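Side-chain contacts in L-threonine-O-3-phosphate decarboxylase (Porphyromonas gingivalis, PDB 3FKD), which probably acts as a pyridoxal phosphate-dependent L-threonine-O-3-phosphate decarboxylase of the class I and II aminotransferase family: residues A290-K293 with K294-E298; K333-E336 with T337-E340; W134-N137 with P138-P141; R255-V258 with D259-A263; F115-S118 with N119-I122. All coordinates share one frame; numbering follows the deposited sequence.

Contact 1: A290-K293 with K294-E298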
loop_
_atom_site.group_PDB
_atom_site.type_symbol
_atom_site.label_atom_id
_atom_site.label_comp_id
_atom_site.label_asym_id
_atom_site.label_seq_id
_atom_site.Cartn_x
_atom_site.Cartn_y
_atom_site.Cartn_z
ATOM N N ALA A 290 19.343 21.682 11.523
ATOM C CA ALA A 290 18.763 22.507 10.469
ATOM C C ALA A 290 19.846 23.353 9.799
ATOM O O ALA A 290 19.991 23.324 8.566
ATOM C CB ALA A 290 17.639 23.390 11.003
ATOM N N GLU A 291 20.607 24.099 10.597
ATOM C CA GLU A 291 21.717 24.889 10.044
ATOM C C GLU A 291 22.683 24.057 9.192
ATOM O O GLU A 291 22.969 24.407 8.065
ATOM C CB GLU A 291 22.504 25.586 11.142
ATOM C CG GLU A 291 21.872 26.854 11.673
ATOM C CD GLU A 291 22.603 27.377 12.930
ATOM O OE1 GLU A 291 23.818 27.059 13.094
ATOM O OE2 GLU A 291 21.971 28.093 13.748
ATOM N N LEU A 292 23.187 22.968 9.754
ATOM C CA LEU A 292 24.142 22.112 9.053
ATOM C C LEU A 292 23.609 21.573 7.727
ATOM O O LEU A 292 24.341 21.566 6.730
ATOM C CB LEU A 292 24.615 20.952 9.937
ATOM C CG LEU A 292 25.773 20.096 9.385
ATOM C CD1 LEU A 292 27.003 20.926 8.981
ATOM C CD2 LEU A 292 26.183 19.045 10.399
ATOM N N LYS A 293 22.340 21.155 7.721
ATOM C CA LYS A 293 21.737 20.453 6.591
ATOM C C LYS A 293 21.506 21.356 5.371
ATOM O O LYS A 293 21.595 20.914 4.217
ATOM C CB LYS A 293 20.405 19.798 7.018
ATOM C CG LYS A 293 19.547 19.318 5.863
ATOM C CD LYS A 293 18.144 18.857 6.307
ATOM C CE LYS A 293 17.322 18.236 5.128
ATOM N NZ LYS A 293 15.868 18.322 5.400
ATOM N N LYS A 294 21.179 22.608 5.645
ATOM C CA LYS A 294 20.973 23.612 4.616
ATOM C C LYS A 294 22.285 24.005 3.897
ATOM O O LYS A 294 22.313 24.229 2.684
ATOM C CB LYS A 294 20.331 24.828 5.263
ATOM C CG LYS A 294 20.113 25.966 4.331
ATOM C CD LYS A 294 20.356 27.303 5.034
ATOM C CE LYS A 294 19.632 28.432 4.329
ATOM N NZ LYS A 294 18.190 28.397 4.691
ATOM N N TYR A 295 23.362 24.079 4.668
ATOM C CA TYR A 295 24.700 24.416 4.178
ATOM C C TYR A 295 25.287 23.305 3.272
ATOM O O TYR A 295 25.581 23.525 2.100
ATOM C CB TYR A 295 25.582 24.610 5.405
ATOM C CG TYR A 295 27.043 24.854 5.134
ATOM C CD1 TYR A 295 27.519 26.153 4.935
ATOM C CD2 TYR A 295 27.961 23.804 5.114
ATOM C CE1 TYR A 295 28.853 26.406 4.703
ATOM C CE2 TYR A 295 29.303 24.046 4.875
ATOM C CZ TYR A 295 29.741 25.358 4.672
ATOM O OH TYR A 295 31.066 25.637 4.430
HETATM N N MSE A 296 25.449 22.119 3.850
HETATM C CA MSE A 296 25.811 20.922 3.140
HETATM C C MSE A 296 25.032 20.742 1.821
HETATM O O MSE A 296 25.592 20.343 0.818
HETATM C CB MSE A 296 25.606 19.725 4.064
HETATM C CG MSE A 296 26.404 19.812 5.345
HETATM SE SE MSE A 296 28.363 19.796 5.008
HETATM C CE MSE A 296 28.548 17.869 4.612
ATOM N N LEU A 297 23.750 21.076 1.831
ATOM C CA LEU A 297 22.937 20.970 0.630
ATOM C C LEU A 297 23.231 22.101 -0.351
ATOM O O LEU A 297 23.636 21.863 -1.485
ATOM C CB LEU A 297 21.434 20.892 0.945
ATOM C CG LEU A 297 20.626 20.598 -0.329
ATOM C CD1 LEU A 297 20.952 19.223 -0.869
ATOM C CD2 LEU A 297 19.164 20.753 -0.137
ATOM N N GLU A 298 23.059 23.334 0.093
ATOM C CA GLU A 298 23.323 24.488 -0.758
ATOM C C GLU A 298 24.791 24.707 -1.143
ATOM O O GLU A 298 25.101 24.897 -2.318
ATOM C CB GLU A 298 22.707 25.735 -0.133
ATOM C CG GLU A 298 21.211 25.567 -0.071
ATOM C CD GLU A 298 20.521 26.494 0.928
ATOM O OE1 GLU A 298 21.182 27.449 1.453
ATOM O OE2 GLU A 298 19.306 26.254 1.180
#

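Contact 2: K333-E336 with T337-E340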
loop_
_atom_site.group_PDB
_atom_site.type_symbol
_atom_site.label_atom_id
_atom_site.label_comp_id
_atom_site.label_asym_id
_atom_site.label_seq_id
_atom_site.Cartn_x
_atom_site.Cartn_y
_atom_site.Cartn_z
ATOM N N LYS A 333 35.599 17.645 4.559
ATOM C CA LYS A 333 35.947 19.032 4.275
ATOM C C LYS A 333 34.684 19.874 4.347
ATOM O O LYS A 333 34.640 20.885 5.045
ATOM C CB LYS A 333 36.603 19.142 2.911
ATOM C CG LYS A 333 37.779 18.202 2.809
ATOM C CD LYS A 333 38.807 18.606 1.749
ATOM C CE LYS A 333 40.102 17.821 1.959
ATOM N NZ LYS A 333 40.856 17.553 0.682
ATOM N N ALA A 334 33.652 19.437 3.640
ATOM C CA ALA A 334 32.378 20.115 3.662
ATOM C C ALA A 334 32.046 20.499 5.097
ATOM O O ALA A 334 31.691 21.633 5.379
ATOM C CB ALA A 334 31.307 19.218 3.087
ATOM N N LEU A 335 32.174 19.550 6.010
ATOM C CA LEU A 335 31.855 19.794 7.410
ATOM C C LEU A 335 32.857 20.772 8.119
ATOM O O LEU A 335 32.456 21.770 8.754
ATOM C CB LEU A 335 31.745 18.448 8.137
ATOM C CG LEU A 335 31.331 18.456 9.608
ATOM C CD1 LEU A 335 30.102 19.288 9.788
ATOM C CD2 LEU A 335 31.129 17.030 10.084
ATOM N N GLU A 336 34.142 20.460 8.010
ATOM C CA GLU A 336 35.208 21.299 8.534
ATOM C C GLU A 336 34.976 22.749 8.141
ATOM O O GLU A 336 35.088 23.663 8.959
ATOM C CB GLU A 336 36.553 20.822 7.992
ATOM C CG GLU A 336 37.692 21.288 8.823
ATOM C CD GLU A 336 38.901 20.354 8.733
ATOM O OE1 GLU A 336 38.844 19.373 7.927
ATOM O OE2 GLU A 336 39.893 20.608 9.479
ATOM N N THR A 337 34.630 22.945 6.881
ATOM C CA THR A 337 34.337 24.266 6.374
ATOM C C THR A 337 33.171 24.924 7.116
ATOM O O THR A 337 33.168 26.133 7.374
ATOM C CB THR A 337 34.045 24.171 4.885
ATOM O OG1 THR A 337 35.255 23.791 4.230
ATOM C CG2 THR A 337 33.601 25.502 4.337
ATOM N N PHE A 338 32.176 24.112 7.445
ATOM C CA PHE A 338 31.064 24.576 8.240
ATOM C C PHE A 338 31.562 25.055 9.615
ATOM O O PHE A 338 31.397 26.201 9.990
ATOM C CB PHE A 338 30.009 23.480 8.408
ATOM C CG PHE A 338 28.820 23.905 9.257
ATOM C CD1 PHE A 338 27.864 24.780 8.751
ATOM C CD2 PHE A 338 28.670 23.440 10.560
ATOM C CE1 PHE A 338 26.783 25.170 9.521
ATOM C CE2 PHE A 338 27.591 23.835 11.336
ATOM C CZ PHE A 338 26.650 24.702 10.819
ATOM N N LEU A 339 32.187 24.154 10.344
ATOM C CA LEU A 339 32.574 24.426 11.699
ATOM C C LEU A 339 33.291 25.764 11.808
ATOM O O LEU A 339 33.053 26.525 12.752
ATOM C CB LEU A 339 33.443 23.290 12.223
ATOM C CG LEU A 339 32.669 21.976 12.378
ATOM C CD1 LEU A 339 33.589 20.835 12.828
ATOM C CD2 LEU A 339 31.473 22.172 13.339
ATOM N N GLU A 340 34.142 26.082 10.838
ATOM C CA GLU A 340 34.901 27.318 10.948
ATOM C C GLU A 340 34.042 28.573 10.777
ATOM O O GLU A 340 34.566 29.683 10.761
ATOM C CB GLU A 340 36.106 27.317 10.009
ATOM C CG GLU A 340 35.809 27.693 8.589
ATOM C CD GLU A 340 36.723 26.940 7.617
ATOM O OE1 GLU A 340 37.361 25.934 8.048
ATOM O OE2 GLU A 340 36.792 27.339 6.422
#

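Contact 3: W134-N137 with P138-P141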
loop_
_atom_site.group_PDB
_atom_site.type_symbol
_atom_site.label_atom_id
_atom_site.label_comp_id
_atom_site.label_asym_id
_atom_site.label_seq_id
_atom_site.Cartn_x
_atom_site.Cartn_y
_atom_site.Cartn_z
ATOM N N TRP A 134 8.712 -2.896 21.314
ATOM C CA TRP A 134 9.099 -2.619 19.940
ATOM C C TRP A 134 10.602 -2.305 19.798
ATOM O O TRP A 134 11.090 -1.251 20.219
ATOM C CB TRP A 134 8.243 -1.470 19.389
ATOM C CG TRP A 134 6.716 -1.726 19.382
ATOM C CD1 TRP A 134 5.887 -1.881 20.475
ATOM C CD2 TRP A 134 5.859 -1.816 18.231
ATOM N NE1 TRP A 134 4.584 -2.079 20.064
ATOM C CE2 TRP A 134 4.534 -2.013 18.703
ATOM C CE3 TRP A 134 6.081 -1.718 16.850
ATOM C CZ2 TRP A 134 3.447 -2.140 17.850
ATOM C CZ3 TRP A 134 4.996 -1.853 15.989
ATOM C CH2 TRP A 134 3.683 -2.062 16.506
ATOM N N LEU A 135 11.345 -3.225 19.207
ATOM C CA LEU A 135 12.780 -3.035 19.052
ATOM C C LEU A 135 13.206 -3.087 17.608
ATOM O O LEU A 135 12.487 -3.571 16.728
ATOM C CB LEU A 135 13.546 -4.077 19.853
ATOM C CG LEU A 135 13.078 -4.026 21.304
ATOM C CD1 LEU A 135 13.449 -5.284 22.049
ATOM C CD2 LEU A 135 13.614 -2.763 21.988
ATOM N N CYS A 136 14.378 -2.558 17.350
ATOM C CA CYS A 136 14.921 -2.644 16.011
ATOM C C CYS A 136 16.402 -2.825 16.204
ATOM O O CYS A 136 17.041 -2.090 16.940
ATOM C CB CYS A 136 14.554 -1.402 15.193
ATOM S SG CYS A 136 15.353 -1.248 13.601
ATOM N N ASN A 137 16.935 -3.842 15.557
ATOM C CA ASN A 137 18.292 -4.250 15.819
ATOM C C ASN A 137 19.001 -4.593 14.506
ATOM O O ASN A 137 18.590 -5.535 13.827
ATOM C CB ASN A 137 18.256 -5.450 16.782
ATOM C CG ASN A 137 19.632 -5.926 17.152
ATOM O OD1 ASN A 137 20.492 -5.121 17.417
ATOM N ND2 ASN A 137 19.856 -7.221 17.153
ATOM N N PRO A 138 20.048 -3.818 14.129
ATOM C CA PRO A 138 20.562 -2.612 14.804
ATOM C C PRO A 138 19.580 -1.469 14.646
ATOM O O PRO A 138 18.900 -1.400 13.633
ATOM C CB PRO A 138 21.848 -2.290 14.024
ATOM C CG PRO A 138 21.655 -2.879 12.732
ATOM C CD PRO A 138 20.888 -4.159 12.976
ATOM N N ASN A 139 19.522 -0.584 15.630
ATOM C CA ASN A 139 18.509 0.465 15.704
ATOM C C ASN A 139 18.741 1.677 14.800
ATOM O O ASN A 139 19.845 2.124 14.645
ATOM C CB ASN A 139 18.370 0.921 17.159
ATOM C CG ASN A 139 17.183 1.834 17.376
ATOM O OD1 ASN A 139 16.043 1.497 17.037
ATOM N ND2 ASN A 139 17.439 2.991 17.952
ATOM N N ASN A 140 17.669 2.180 14.204
ATOM C CA ASN A 140 17.592 3.474 13.523
ATOM C C ASN A 140 17.116 4.488 14.576
ATOM O O ASN A 140 16.058 4.312 15.122
ATOM C CB ASN A 140 16.537 3.309 12.401
ATOM C CG ASN A 140 16.109 4.615 11.746
ATOM O OD1 ASN A 140 16.853 5.590 11.687
ATOM N ND2 ASN A 140 14.898 4.615 11.205
ATOM N N PRO A 141 17.885 5.566 14.853
ATOM C CA PRO A 141 19.038 6.128 14.142
ATOM C C PRO A 141 20.369 5.820 14.823
ATOM O O PRO A 141 21.405 6.130 14.264
ATOM C CB PRO A 141 18.768 7.636 14.265
ATOM C CG PRO A 141 17.820 7.796 15.475
ATOM C CD PRO A 141 17.595 6.415 16.027
HETATM O O HOH W 1 14.781 0.057 18.939
#

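Contact 4: R255-V258 with D259-A263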
loop_
_atom_site.group_PDB
_atom_site.type_symbol
_atom_site.label_atom_id
_atom_site.label_comp_id
_atom_site.label_asym_id
_atom_site.label_seq_id
_atom_site.Cartn_x
_atom_site.Cartn_y
_atom_site.Cartn_z
ATOM N N ARG A 255 33.599 -1.224 7.517
ATOM C CA ARG A 255 34.954 -0.762 7.645
ATOM C C ARG A 255 35.171 0.653 7.070
ATOM O O ARG A 255 35.906 1.438 7.639
ATOM C CB ARG A 255 35.925 -1.865 7.134
ATOM C CG ARG A 255 37.030 -1.472 6.224
ATOM C CD ARG A 255 37.847 -2.692 5.847
ATOM N NE ARG A 255 37.512 -3.282 4.534
ATOM C CZ ARG A 255 37.758 -2.698 3.353
ATOM N NH1 ARG A 255 38.308 -1.481 3.301
ATOM N NH2 ARG A 255 37.443 -3.317 2.216
ATOM N N ASN A 256 34.510 1.011 5.986
ATOM C CA ASN A 256 34.497 2.410 5.576
ATOM C C ASN A 256 33.840 3.306 6.624
ATOM O O ASN A 256 34.059 4.511 6.656
ATOM C CB ASN A 256 33.734 2.571 4.274
ATOM C CG ASN A 256 34.403 1.877 3.137
ATOM O OD1 ASN A 256 35.631 1.783 3.102
ATOM N ND2 ASN A 256 33.611 1.381 2.189
ATOM N N THR A 257 32.992 2.715 7.453
ATOM C CA THR A 257 32.291 3.458 8.473
ATOM C C THR A 257 33.245 3.815 9.643
ATOM O O THR A 257 33.161 4.903 10.233
ATOM C CB THR A 257 31.119 2.629 8.998
ATOM O OG1 THR A 257 30.146 2.482 7.964
ATOM C CG2 THR A 257 30.492 3.294 10.163
ATOM N N VAL A 258 34.119 2.872 9.985
ATOM C CA VAL A 258 35.136 3.117 10.973
ATOM C C VAL A 258 36.063 4.245 10.490
ATOM O O VAL A 258 36.243 5.211 11.206
ATOM C CB VAL A 258 35.911 1.838 11.277
ATOM C CG1 VAL A 258 37.164 2.133 12.100
ATOM C CG2 VAL A 258 35.001 0.817 11.936
ATOM N N ASP A 259 36.616 4.151 9.275
ATOM C CA ASP A 259 37.442 5.249 8.746
ATOM C C ASP A 259 36.667 6.565 8.668
ATOM O O ASP A 259 37.261 7.640 8.703
ATOM C CB ASP A 259 38.019 4.983 7.355
ATOM C CG ASP A 259 38.689 3.632 7.221
ATOM O OD1 ASP A 259 39.002 2.976 8.240
ATOM O OD2 ASP A 259 38.890 3.229 6.050
ATOM N N PHE A 260 35.342 6.486 8.543
ATOM C CA PHE A 260 34.522 7.691 8.497
ATOM C C PHE A 260 34.359 8.296 9.896
ATOM O O PHE A 260 34.533 9.501 10.067
ATOM C CB PHE A 260 33.171 7.375 7.866
ATOM C CG PHE A 260 32.382 8.591 7.415
ATOM C CD1 PHE A 260 32.974 9.828 7.295
ATOM C CD2 PHE A 260 31.054 8.458 7.047
ATOM C CE1 PHE A 260 32.255 10.915 6.857
ATOM C CE2 PHE A 260 30.354 9.545 6.608
ATOM C CZ PHE A 260 30.957 10.781 6.527
ATOM N N ILE A 261 34.057 7.455 10.887
ATOM C CA ILE A 261 33.820 7.912 12.251
ATOM C C ILE A 261 35.067 8.470 12.939
ATOM O O ILE A 261 34.991 9.437 13.698
ATOM C CB ILE A 261 33.162 6.815 13.110
ATOM C CG1 ILE A 261 31.731 6.524 12.573
ATOM C CG2 ILE A 261 33.109 7.263 14.561
ATOM C CD1 ILE A 261 30.971 5.407 13.288
ATOM N N THR A 262 36.206 7.857 12.649
ATOM C CA THR A 262 37.508 8.277 13.127
ATOM C C THR A 262 37.832 9.681 12.654
ATOM O O THR A 262 38.210 10.565 13.448
ATOM C CB THR A 262 38.595 7.345 12.573
ATOM O OG1 THR A 262 38.380 6.006 13.053
ATOM C CG2 THR A 262 39.972 7.846 12.963
ATOM N N ALA A 263 37.734 9.890 11.353
ATOM C CA ALA A 263 37.938 11.219 10.821
ATOM C C ALA A 263 36.941 12.191 11.445
ATOM O O ALA A 263 37.344 13.277 11.865
ATOM C CB ALA A 263 37.845 11.233 9.321
#

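Contact 5: F115-S118 with N119-I122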
loop_
_atom_site.group_PDB
_atom_site.type_symbol
_atom_site.label_atom_id
_atom_site.label_comp_id
_atom_site.label_asym_id
_atom_site.label_seq_id
_atom_site.Cartn_x
_atom_site.Cartn_y
_atom_site.Cartn_z
ATOM N N PHE A 115 7.888 5.004 27.075
ATOM C CA PHE A 115 9.179 5.138 26.449
ATOM C C PHE A 115 10.319 4.568 27.289
ATOM O O PHE A 115 10.156 4.264 28.469
ATOM C CB PHE A 115 9.410 6.565 25.987
ATOM C CG PHE A 115 8.468 6.979 24.902
ATOM C CD1 PHE A 115 8.690 6.571 23.588
ATOM C CD2 PHE A 115 7.347 7.735 25.191
ATOM C CE1 PHE A 115 7.848 6.917 22.588
ATOM C CE2 PHE A 115 6.476 8.078 24.192
ATOM C CZ PHE A 115 6.727 7.658 22.875
ATOM N N TYR A 116 11.463 4.384 26.650
ATOM C CA TYR A 116 12.606 3.776 27.290
ATOM C C TYR A 116 13.850 3.962 26.415
ATOM O O TYR A 116 13.809 3.761 25.201
ATOM C CB TYR A 116 12.344 2.293 27.562
ATOM C CG TYR A 116 13.369 1.735 28.499
ATOM C CD1 TYR A 116 14.549 1.179 28.016
ATOM C CD2 TYR A 116 13.195 1.831 29.885
ATOM C CE1 TYR A 116 15.533 0.707 28.894
ATOM C CE2 TYR A 116 14.153 1.357 30.767
ATOM C CZ TYR A 116 15.320 0.794 30.262
ATOM O OH TYR A 116 16.271 0.313 31.124
ATOM N N PRO A 117 14.965 4.348 27.040
ATOM C CA PRO A 117 16.197 4.731 26.336
ATOM C C PRO A 117 16.917 3.544 25.683
ATOM O O PRO A 117 17.255 2.588 26.370
ATOM C CB PRO A 117 17.071 5.318 27.450
ATOM C CG PRO A 117 16.205 5.473 28.644
ATOM C CD PRO A 117 15.128 4.420 28.500
ATOM N N SER A 118 17.143 3.609 24.374
ATOM C CA SER A 118 17.803 2.508 23.679
ATOM C C SER A 118 19.247 2.262 24.162
ATOM O O SER A 118 19.754 1.133 24.081
ATOM C CB SER A 118 17.761 2.689 22.156
ATOM O OG SER A 118 18.268 3.941 21.758
ATOM N N ASN A 119 19.920 3.281 24.682
ATOM C CA ASN A 119 21.281 2.989 25.130
ATOM C C ASN A 119 21.433 2.798 26.624
ATOM O O ASN A 119 22.460 3.090 27.225
ATOM C CB ASN A 119 22.316 3.913 24.504
ATOM C CG ASN A 119 22.770 3.399 23.131
ATOM O OD1 ASN A 119 23.231 2.245 23.001
ATOM N ND2 ASN A 119 22.620 4.237 22.100
ATOM N N GLU A 120 20.362 2.277 27.198
ATOM C CA GLU A 120 20.358 1.778 28.549
ATOM C C GLU A 120 19.769 0.396 28.334
ATOM O O GLU A 120 19.200 0.121 27.274
ATOM C CB GLU A 120 19.549 2.721 29.431
ATOM C CG GLU A 120 19.923 4.193 29.063
ATOM C CD GLU A 120 19.531 5.238 30.109
ATOM O OE1 GLU A 120 18.915 4.847 31.136
ATOM O OE2 GLU A 120 19.829 6.452 29.887
ATOM N N ASP A 121 19.993 -0.513 29.265
ATOM C CA ASP A 121 19.771 -1.909 28.948
ATOM C C ASP A 121 18.288 -2.179 29.015
ATOM O O ASP A 121 17.686 -2.085 30.086
ATOM C CB ASP A 121 20.521 -2.808 29.920
ATOM C CG ASP A 121 20.317 -4.276 29.640
ATOM O OD1 ASP A 121 19.666 -4.603 28.626
ATOM O OD2 ASP A 121 20.806 -5.108 30.436
ATOM N N ILE A 122 17.696 -2.502 27.869
ATOM C CA ILE A 122 16.281 -2.776 27.827
ATOM C C ILE A 122 15.920 -4.024 28.637
ATOM O O ILE A 122 14.772 -4.196 29.066
ATOM C CB ILE A 122 15.807 -2.868 26.381
ATOM C CG1 ILE A 122 16.813 -3.665 25.555
ATOM C CG2 ILE A 122 15.720 -1.463 25.781
ATOM C CD1 ILE A 122 16.819 -5.148 25.843
#

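Contact 1: A290-K293 with K294-E298
L292 and M296 sit one turn apart on the helix 289-298 and make the tightly packed part of this local contact. Their side chains lie side by side and point the same way. CD1 of L292 touches CG of M296 at 3.8 Å, so one methyl branch of the leucine rests alongside the root of its neighbour. M296 is modelled as selenomethionine. Its CG is anti to its own carbonyl carbon (chi1 -58°), which turns the chain back toward the preceding turn and sets CG 3.0 Å from L292 O. Two further bends then carry the chain end off to F331 and A334 of helix 325-339. L292 meets F338 of that helix and I304 of strand 302-306. The ring of Y295 meets the ring of F338 edge-to-face. This side of the helix is thus covered by a second helix and a strand.

The other side is looser. K294 touches the preceding turn mainly through CB, 3.6 Å from A290 O, and its amino end leads away. K293 has an extended chain that also leaves the contact, though it brushes L303 and I304.

The backbone joins both sides. M296 N bonds to L292 O at 3.1 Å and K294 N to A290 O at 3.2 Å. L297 N reaches K293 O at 3.2 Å from above the carbonyl plane, with an angle of 142° at the hydrogen. The bond from Y295 N to E291 O is weak. The chemistry is that of an amphipathic helix: the packed side is apolar, with L292, M296 and the ring of Y295, while the charged E291 and K294 are exposed.

Contact 2: K333-E336 with T337-E340
T337 turns OG1 anti to its own carbonyl carbon and beside its backbone N (chi1 -67°), and this brings the hydroxyl back to K333 O. L339 makes the same first turn with CG (chi1 -68°), which lies 3.6 Å from L335 O. CB of F338 is 3.0 Å from the same L335 O, while its ring leads away from the preceding turn.

K333 O is gripped twice. T337 N bonds to it at 2.8 Å, and the donor lies almost in line with the C=O bond. T337 OG1 gives a second hydrogen bond of 3.1 Å from well above the carbonyl plane. The two donors therefore approach from different directions. L339 N bonds to L335 O.

The apolar contact within the segments is light. CD1 of L335 comes to 4.4 Å from CB of F338. Both residues also pack outside the segments: L335 on L282 and F338 on L284 of strand 279-284. Helix 325-339 lies against this smaller sheet, part of the small domain expected in this aminotransferase family.

E340 is the first residue to leave helical geometry. Its N still bonds to E336 O, at 3.2 Å. Its side chain folds back, and OE1 comes to 3.3 Å from E336 O; both are acceptors, so they do not bond. The carboxylates of E336 and E340 stay apart, with OE2 of the first 6.1 Å from OE1 of the second. The chemistry implies a T337 hydroxyl occupied by its own helix, and two exposed carboxylates that may repel each other mildly.

Contact 3: W134-N137 with P138-P141
C136 and N139 meet across a tight bend of the chain. CB of N139 lies 3.3 Å from C136 O, and OD1 of N139 lies 3.7 Å from CB of C136. The amide is brought there by a CG anti to the backbone N (chi1 -170°). One water joins the same two residues. It donates to OD1 of N139 at 2.7 Å and accepts a weak bond from C136 N at 3.1 Å. SG of C136 is 3.6 Å from P138 O.

The bend contains a cis peptide bond between N137 and P138. A second cis bond precedes P141. The run N137-P141 reads NPNNP, a family sequence motif of class I and II aminotransferases. It leaves the end of strand 132-136, in the parallel part of the large sheet of this pyridoxal phosphate fold, and lies deep in the chain.

The next shell fixes the amides. ND2 of N139 bonds to P97 O, while OD1 of N137 takes a hydrogen bond from L146 N. The ring of P138 packs on L145. OD1 of N140 has a weak hydrogen bond from NH1 of R319, and Y102 of helix 100-108 packs on C136.

Contact 4: R255-V258 with D259-A263
R255-A263 is unbroken helix, and D259 N, I261 N and T262 N each bond back four residues, to R255 O, T257 O and V258 O. The bond from F260 N to N256 O is weak.

V258 O has two partners. T262 N reaches it at 3.0 Å, nearly straight at the hydrogen (168°). T262 OG1 donates a second bond of 2.9 Å from above the carbonyl plane. The threonine can do this because OG1 is anti to its own carbonyl carbon (chi1 -62°) and so leans back toward the previous turn.

T257 and I261 form the apolar pair. They lie side by side, and CG2 of T257 touches CD1 of I261 at 3.8 Å. CG1 of I261 also lies 3.2 Å from T257 O. The hydroxyl of T257 is used elsewhere: OG1 bonds with W253 O and with OG1 of T322.

F260 carries its ring away from the turn. It meets F331 edge-to-face and packs on N328 and I332, which joins helix 250-266 to helix 325-339.

On the exposed side, R255 and D259 do not form a salt bridge. NH1 of the arginine is 5.5 Å from OD2 of the aspartate, and at that distance any attraction is probably weak. The chemistry differs by face: the inner side holds F260 and the buried T257 hydroxyl, satisfied by W253 O and T322, while outward T262 spends its hydroxyl on a carbonyl of its own helix.

Contact 5: F115-S118 with N119-I122
P117 and E120 bracket a type I beta turn at the end of strand 112-117. This is an outermost strand of the large mixed sheet in the pyridoxal phosphate fold, and the turn leads into the loop between strands 112-117 and 132-136.

E120 N closes the turn on P117 O at 3.2 Å, with the donor above the carbonyl plane. The side chains of the two residues also meet at a slant. CB of the proline lies 3.5 Å from CG of E120, and the carboxylate carbon CD of E120 lies against CB and CG of P117, 3.6 Å from each. CG of E120 is anti to its own carbonyl carbon (chi1 -43°), which lays the extended chain against the proline ring.

Y116 reaches further round the turn. Its OH donates to D121 O at 3.0 Å, again from above the carbonyl plane. Its ring crosses I122 at about a right angle, with CD1 3.7 Å from CG2 of the isoleucine. CD of P117 sits over one face of the ring, toward the rim. The tyrosine is thus held by a methyl group, a proline ring and one polar bond. I122 in turn packs on L154 of helix 148-157.

S118, inside the turn, is buried. Its OG is bonded to OD2 of D142 and to I96 O, which ties the turn to the neighbouring strand 91-96. OD1 of D121 accepts a hydrogen bond from G123 N. E120 O lies at the edge of the Y116 ring, near its plane, 4.1 Å from CE1.

Contact 3 is the core member, with all its touching residues buried; the other four are partly buried and mix packed with exposed sides. Contacts 1 and 2 hold a pair of helices together: CD1 of L292 lies 3.4 Å from CD2 of F338. Contact 4 does not touch them, but its helix packs on 325-339 too. Contacts 2 and 4 each have a threonine whose hydroxyl bonds back to the carbonyl four residues earlier, which contact 1 lacks. Contacts 3 and 5 follow the ends of two strands of the large sheet, consecutive in the chain, with 91-96 between them, and meet at N139 and S118. In place of helix bonds, contact 3 has cis prolines and amides, and contact 5 a type I turn.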